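Local coordinates for MaoC family protein (Mycobacterium tuberculosis H37Rv, PDB 3KHP) that probably catalyses the reversible dehydration of (3R)-3-hydroxyacyl thioesters to 2-enoyl thioesters, at residues L46-G51 / Y77-C82; I190-R195 / Y235-R240. One frame throughout, in Å; residues are numbered along the deposited sequence.

Interaction 1 of 2, residues L46-G51 / Y77-C82; sequences LLYAIG and YAVICC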
loop_
_atom_site.group_PDB
_atom_site.type_symbol
_atom_site.label_atom_id
_atom_site.label_comp_id
_atom_site.label_asym_id
_atom_site.label_seq_id
_atom_site.Cartn_x
_atom_site.Cartn_y
_atom_site.Cartn_z
ATOM N N LEU A 46 -1.176 1.533 -8.797
ATOM C CA LEU A 46 -2.280 0.940 -8.080
ATOM C C LEU A 46 -2.094 1.143 -6.568
ATOM O O LEU A 46 -3.002 1.617 -5.885
ATOM C CB LEU A 46 -2.379 -0.567 -8.398
ATOM C CG LEU A 46 -2.807 -0.923 -9.838
ATOM C CD1 LEU A 46 -2.518 -2.366 -10.136
ATOM C CD2 LEU A 46 -4.271 -0.537 -10.134
ATOM N N LEU A 47 -0.913 0.786 -6.060
ATOM C CA LEU A 47 -0.636 0.922 -4.630
ATOM C C LEU A 47 -0.786 2.356 -4.140
ATOM O O LEU A 47 -1.239 2.588 -3.002
ATOM C CB LEU A 47 0.781 0.412 -4.313
ATOM C CG LEU A 47 1.162 0.396 -2.837
ATOM C CD1 LEU A 47 0.097 -0.249 -1.982
ATOM C CD2 LEU A 47 2.519 -0.315 -2.624
ATOM N N TYR A 48 -0.395 3.304 -4.992
ATOM C CA TYR A 48 -0.475 4.738 -4.663
ATOM C C TYR A 48 -1.943 5.102 -4.567
ATOM O O TYR A 48 -2.355 5.752 -3.611
ATOM C CB TYR A 48 0.227 5.602 -5.733
ATOM C CG TYR A 48 -0.018 7.089 -5.548
ATOM C CD1 TYR A 48 0.765 7.839 -4.679
ATOM C CD2 TYR A 48 -1.015 7.739 -6.227
ATOM C CE1 TYR A 48 0.503 9.176 -4.441
ATOM C CE2 TYR A 48 -1.260 9.097 -6.010
ATOM C CZ TYR A 48 -0.475 9.806 -5.140
ATOM O OH TYR A 48 -0.683 11.136 -4.941
ATOM N N ALA A 49 -2.720 4.736 -5.583
ATOM C CA ALA A 49 -4.161 4.994 -5.566
ATOM C C ALA A 49 -4.804 4.512 -4.246
ATOM O O ALA A 49 -5.538 5.243 -3.626
ATOM C CB ALA A 49 -4.864 4.315 -6.771
ATOM N N ILE A 50 -4.560 3.271 -3.843
ATOM C CA ILE A 50 -5.149 2.758 -2.592
ATOM C C ILE A 50 -4.581 3.572 -1.441
ATOM O O ILE A 50 -5.291 3.910 -0.541
ATOM C CB ILE A 50 -4.854 1.271 -2.396
ATOM C CG1 ILE A 50 -5.618 0.436 -3.433
ATOM C CG2 ILE A 50 -5.218 0.812 -0.993
ATOM C CD1 ILE A 50 -4.964 -0.982 -3.682
ATOM N N GLY A 51 -3.295 3.937 -1.542
ATOM C CA GLY A 51 -2.635 4.805 -0.587
ATOM C C GLY A 51 -3.376 6.093 -0.320
ATOM O O GLY A 51 -3.446 6.530 0.823
ATOM N N TYR A 77 0.154 11.566 -8.493
ATOM C CA TYR A 77 1.297 10.643 -8.554
ATOM C C TYR A 77 2.597 11.373 -9.009
ATOM O O TYR A 77 3.681 10.863 -8.801
ATOM C CB TYR A 77 0.990 9.412 -9.419
ATOM C CG TYR A 77 2.029 8.325 -9.336
ATOM C CD1 TYR A 77 2.210 7.590 -8.160
ATOM C CD2 TYR A 77 2.875 8.067 -10.413
ATOM C CE1 TYR A 77 3.201 6.612 -8.061
ATOM C CE2 TYR A 77 3.893 7.092 -10.325
ATOM C CZ TYR A 77 4.032 6.363 -9.146
ATOM O OH TYR A 77 5.011 5.429 -9.060
ATOM N N ALA A 78 2.503 12.564 -9.589
ATOM C CA ALA A 78 3.723 13.322 -9.948
ATOM C C ALA A 78 4.642 13.556 -8.736
ATOM O O ALA A 78 5.833 13.625 -8.900
ATOM C CB ALA A 78 3.397 14.630 -10.591
ATOM N N VAL A 79 4.096 13.620 -7.536
ATOM C CA VAL A 79 4.927 13.824 -6.365
ATOM C C VAL A 79 5.811 12.635 -6.026
ATOM O O VAL A 79 6.837 12.816 -5.379
ATOM C CB VAL A 79 4.127 14.272 -5.136
ATOM C CG1 VAL A 79 3.328 15.574 -5.455
ATOM C CG2 VAL A 79 3.254 13.154 -4.598
ATOM N N ILE A 80 5.488 11.450 -6.558
ATOM C CA ILE A 80 6.297 10.288 -6.346
ATOM C C ILE A 80 7.266 9.997 -7.478
ATOM O O ILE A 80 8.400 9.653 -7.219
ATOM C CB ILE A 80 5.433 9.052 -6.177
ATOM C CG1 ILE A 80 4.386 9.257 -5.065
ATOM C CG2 ILE A 80 6.325 7.826 -5.928
ATOM C CD1 ILE A 80 4.995 9.535 -3.638
ATOM N N CYS A 81 6.828 10.122 -8.735
ATOM C CA CYS A 81 7.690 9.891 -9.918
ATOM C C CYS A 81 8.394 11.129 -10.448
ATOM O O CYS A 81 9.188 11.034 -11.389
ATOM C CB CYS A 81 6.898 9.267 -11.094
ATOM S SG CYS A 81 5.550 10.249 -11.700
ATOM N N CYS A 82 8.080 12.288 -9.909
ATOM C CA CYS A 82 8.766 13.522 -10.322
ATOM C C CYS A 82 9.046 14.445 -9.149
ATOM O O CYS A 82 8.704 15.620 -9.210
ATOM C CB CYS A 82 7.932 14.274 -11.366
ATOM S SG CYS A 82 8.839 15.610 -12.255
#

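Interaction 2 of 2, residues I190-R195 / Y235-R240; sequences IDMPTR and YGVAGR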
loop_
_atom_site.group_PDB
_atom_site.type_symbol
_atom_site.label_atom_id
_atom_site.label_comp_id
_atom_site.label_asym_id
_atom_site.label_seq_id
_atom_site.Cartn_x
_atom_site.Cartn_y
_atom_site.Cartn_z
ATOM N N ILE A 190 -16.918 17.772 -1.463
ATOM C CA ILE A 190 -16.658 16.360 -1.643
ATOM C C ILE A 190 -15.963 15.825 -0.406
ATOM O O ILE A 190 -14.827 16.171 -0.141
ATOM C CB ILE A 190 -15.810 16.106 -2.862
ATOM C CG1 ILE A 190 -16.320 16.937 -4.028
ATOM C CG2 ILE A 190 -15.758 14.579 -3.193
ATOM C CD1 ILE A 190 -17.740 16.650 -4.409
ATOM N N ASP A 191 -16.689 15.019 0.365
ATOM C CA ASP A 191 -16.145 14.313 1.504
ATOM C C ASP A 191 -15.445 13.036 1.096
ATOM O O ASP A 191 -15.972 12.239 0.318
ATOM C CB ASP A 191 -17.248 13.965 2.488
ATOM C CG ASP A 191 -17.758 15.170 3.234
ATOM O OD1 ASP A 191 -17.128 16.228 3.122
ATOM O OD2 ASP A 191 -18.793 15.068 3.923
ATOM N N MET A 192 -14.247 12.835 1.630
ATOM C CA MET A 192 -13.510 11.610 1.403
ATOM C C MET A 192 -13.026 11.100 2.743
ATOM O O MET A 192 -12.289 11.769 3.462
ATOM C CB MET A 192 -12.333 11.859 0.483
ATOM C CG MET A 192 -12.678 12.238 -0.928
ATOM S SD MET A 192 -13.192 10.841 -1.906
ATOM C CE MET A 192 -13.193 11.597 -3.550
ATOM N N PRO A 193 -13.464 9.918 3.117
ATOM C CA PRO A 193 -12.994 9.421 4.403
ATOM C C PRO A 193 -11.587 8.899 4.272
ATOM O O PRO A 193 -11.134 8.668 3.169
ATOM C CB PRO A 193 -13.974 8.289 4.733
ATOM C CG PRO A 193 -14.581 7.913 3.508
ATOM C CD PRO A 193 -14.574 9.108 2.579
ATOM N N THR A 194 -10.902 8.735 5.401
ATOM C CA THR A 194 -9.619 8.105 5.399
ATOM C C THR A 194 -9.649 7.027 6.435
ATOM O O THR A 194 -10.489 7.052 7.315
ATOM C CB THR A 194 -8.486 9.096 5.702
ATOM O OG1 THR A 194 -8.574 9.485 7.067
ATOM C CG2 THR A 194 -8.579 10.299 4.814
ATOM N N ARG A 195 -8.735 6.088 6.321
ATOM C CA ARG A 195 -8.677 4.967 7.236
ATOM C C ARG A 195 -7.641 5.196 8.319
ATOM O O ARG A 195 -6.609 5.795 8.104
ATOM C CB ARG A 195 -8.314 3.688 6.516
ATOM C CG ARG A 195 -9.456 3.110 5.672
ATOM C CD ARG A 195 -8.973 1.925 4.900
ATOM N NE ARG A 195 -9.963 1.569 3.877
ATOM C CZ ARG A 195 -11.048 0.822 4.083
ATOM N NH1 ARG A 195 -11.857 0.600 3.073
ATOM N NH2 ARG A 195 -11.324 0.305 5.283
ATOM N N TYR A 235 -3.048 15.533 0.247
ATOM C CA TYR A 235 -3.015 16.170 -1.056
ATOM C C TYR A 235 -3.549 15.238 -2.164
ATOM O O TYR A 235 -4.342 15.649 -2.992
ATOM C CB TYR A 235 -1.592 16.553 -1.339
ATOM C CG TYR A 235 -1.271 17.288 -2.602
ATOM C CD1 TYR A 235 -1.530 18.660 -2.725
ATOM C CD2 TYR A 235 -0.579 16.657 -3.623
ATOM C CE1 TYR A 235 -1.158 19.361 -3.871
ATOM C CE2 TYR A 235 -0.209 17.349 -4.763
ATOM C CZ TYR A 235 -0.490 18.706 -4.872
ATOM O OH TYR A 235 -0.049 19.404 -5.997
ATOM N N GLY A 236 -3.150 13.981 -2.128
ATOM C CA GLY A 236 -3.717 12.973 -3.033
ATOM C C GLY A 236 -5.214 12.741 -2.838
ATOM O O GLY A 236 -5.927 12.476 -3.799
ATOM N N VAL A 237 -5.692 12.842 -1.599
ATOM C CA VAL A 237 -7.114 12.650 -1.322
ATOM C C VAL A 237 -7.896 13.819 -1.912
ATOM O O VAL A 237 -8.843 13.605 -2.664
ATOM C CB VAL A 237 -7.443 12.502 0.168
ATOM C CG1 VAL A 237 -8.933 12.441 0.340
ATOM C CG2 VAL A 237 -6.769 11.223 0.784
ATOM N N ALA A 238 -7.464 15.046 -1.616
ATOM C CA ALA A 238 -8.067 16.219 -2.241
ATOM C C ALA A 238 -7.991 16.059 -3.763
ATOM O O ALA A 238 -8.922 16.424 -4.464
ATOM C CB ALA A 238 -7.398 17.512 -1.807
ATOM N N GLY A 239 -6.887 15.514 -4.258
ATOM C CA GLY A 239 -6.717 15.282 -5.692
ATOM C C GLY A 239 -7.771 14.358 -6.323
ATOM O O GLY A 239 -8.168 14.550 -7.469
ATOM N N ARG A 240 -8.184 13.344 -5.572
ATOM C CA ARG A 240 -9.229 12.429 -6.002
ATOM C C ARG A 240 -10.552 13.167 -6.050
ATOM O O ARG A 240 -11.324 13.002 -7.003
ATOM C CB ARG A 240 -9.374 11.245 -5.046
ATOM C CG ARG A 240 -8.387 10.136 -5.251
ATOM C CD ARG A 240 -8.970 8.780 -4.826
ATOM N NE ARG A 240 -9.044 8.724 -3.391
ATOM C CZ ARG A 240 -10.123 8.531 -2.653
ATOM N NH1 ARG A 240 -11.326 8.319 -3.179
ATOM N NH2 ARG A 240 -9.976 8.550 -1.333
HETATM O O HOH W 1 -11.822 8.082 0.620
#

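Interaction 1 of 2, residues L46-G51 / Y77-C82
Tyr77 turns the edge of its ring onto the face of Tyr48 in a T-shaped (edge-to-face) stack, with the centroids 5.2 Å apart and the planes at 72°. The touching atom is Tyr77 CD1, which stands over one face near the rim and comes within 3.5 Å of Tyr48 CG. The same face of Tyr48 also receives backbone: Tyr77 CA sits 4.2 Å from the ring centroid, 23° off the normal, in a CH-pi contact. With CB of Tyr48 already directed at 77-82, CG anti to the backbone N (chi1 171°) carries the ring across, and it spans the space between the two backbones, whose nearest CA atoms are those of Tyr48 and Tyr77.

Segment 46-51 lies in helix 42-51, and 77-82 contains the short helix 78-81, both in the N-terminal hydratase 2 half of what is, by family, a double hot-dog fold. In a hot-dog a curved antiparallel sheet wraps round a long central helix; in this half helix 78-81 is short, and Val79 lies against strand 103-108 through Gln104 and Ile106.

Aliphatic contacts are lighter. Ile80 CG1 lies 3.9 Å from Tyr48 CD1, while Tyr202 of helix 198-202 touches both of these side chains. Val79 CG2 is 4.4 Å from Tyr48 OH.

No hydrogen bond joins the two segments. The buried Tyr48 OH is instead bonded to Thr76 OG1, directly before Tyr77, so the phenol is anchored at its far end as well as packed over its face. Tyr77 makes a second edge-to-face pair with Trp40.

Interaction 2 of 2, residues I190-R195 / Y235-R240
Met192 packs its CB against Val237 CG1 at 3.5 Å, slightly closer than ordinary van der Waals contact, and the two side chains run antiparallel alongside one another. Val237 presents this methyl with CG1 anti to the backbone N (chi1 175°). Further out, Met192 CG is 4.0 Å from Val237 CG1, so a single branch of the valine meets the base of the methionine.

This is where strand 188-192, the outermost of the sheet at this end within the chain, and the loop after it meet helix 231-245 in the MaoC-like half of the chain, which is by family a hot-dog fold with its long helix against a curved antiparallel sheet. Met192 is also paired through its backbone with Leu271 of the neighbouring strand, and Leu271 in turn touches Val237.

The outer part of Met192 meets Arg240. Bent at chi2 (-77°), the methionine lies across the arginine and sets Met192 SD 3.4 Å from Arg240 NH1, a van der Waals contact, with Met192 CE 3.8 Å from that nitrogen.

Polar linkage between the segments runs through water 1, which donates to Pro193 O and accepts from Arg240 NH2, each at 2.7 Å. The water lies in the plane of the guanidinium, at its edge. Arg240 NE has another partner in Val52 O, so hydrogen bonds on two of its nitrogens limit rotation of the group beside the methionine sulfur.

In the fold
Interaction 1 is buried and joins helix 42-51 to the turn that leads into helix 78-81, within the N-terminal hydratase 2 range, whereas interaction 2 is partly buried and ties strand 188-192 to helix 231-245 in the MaoC-like range. Their chemistry follows this difference: an edge-to-face tyrosine pair dominates 46-51/77-82, while 190-195/235-240 combines methionine, an aliphatic branch and a water-bridged arginine. They share no helix or strand, yet they touch, with Val79 CG1 4.0 Å from Tyr235 CE2 and Tyr48 OH 4.0 Å from Gly236 CA. Helix 231-245 thus bears on both contacts, meeting the first through Tyr235 and Gly236 and strand 188-192 through Val237 and Arg240.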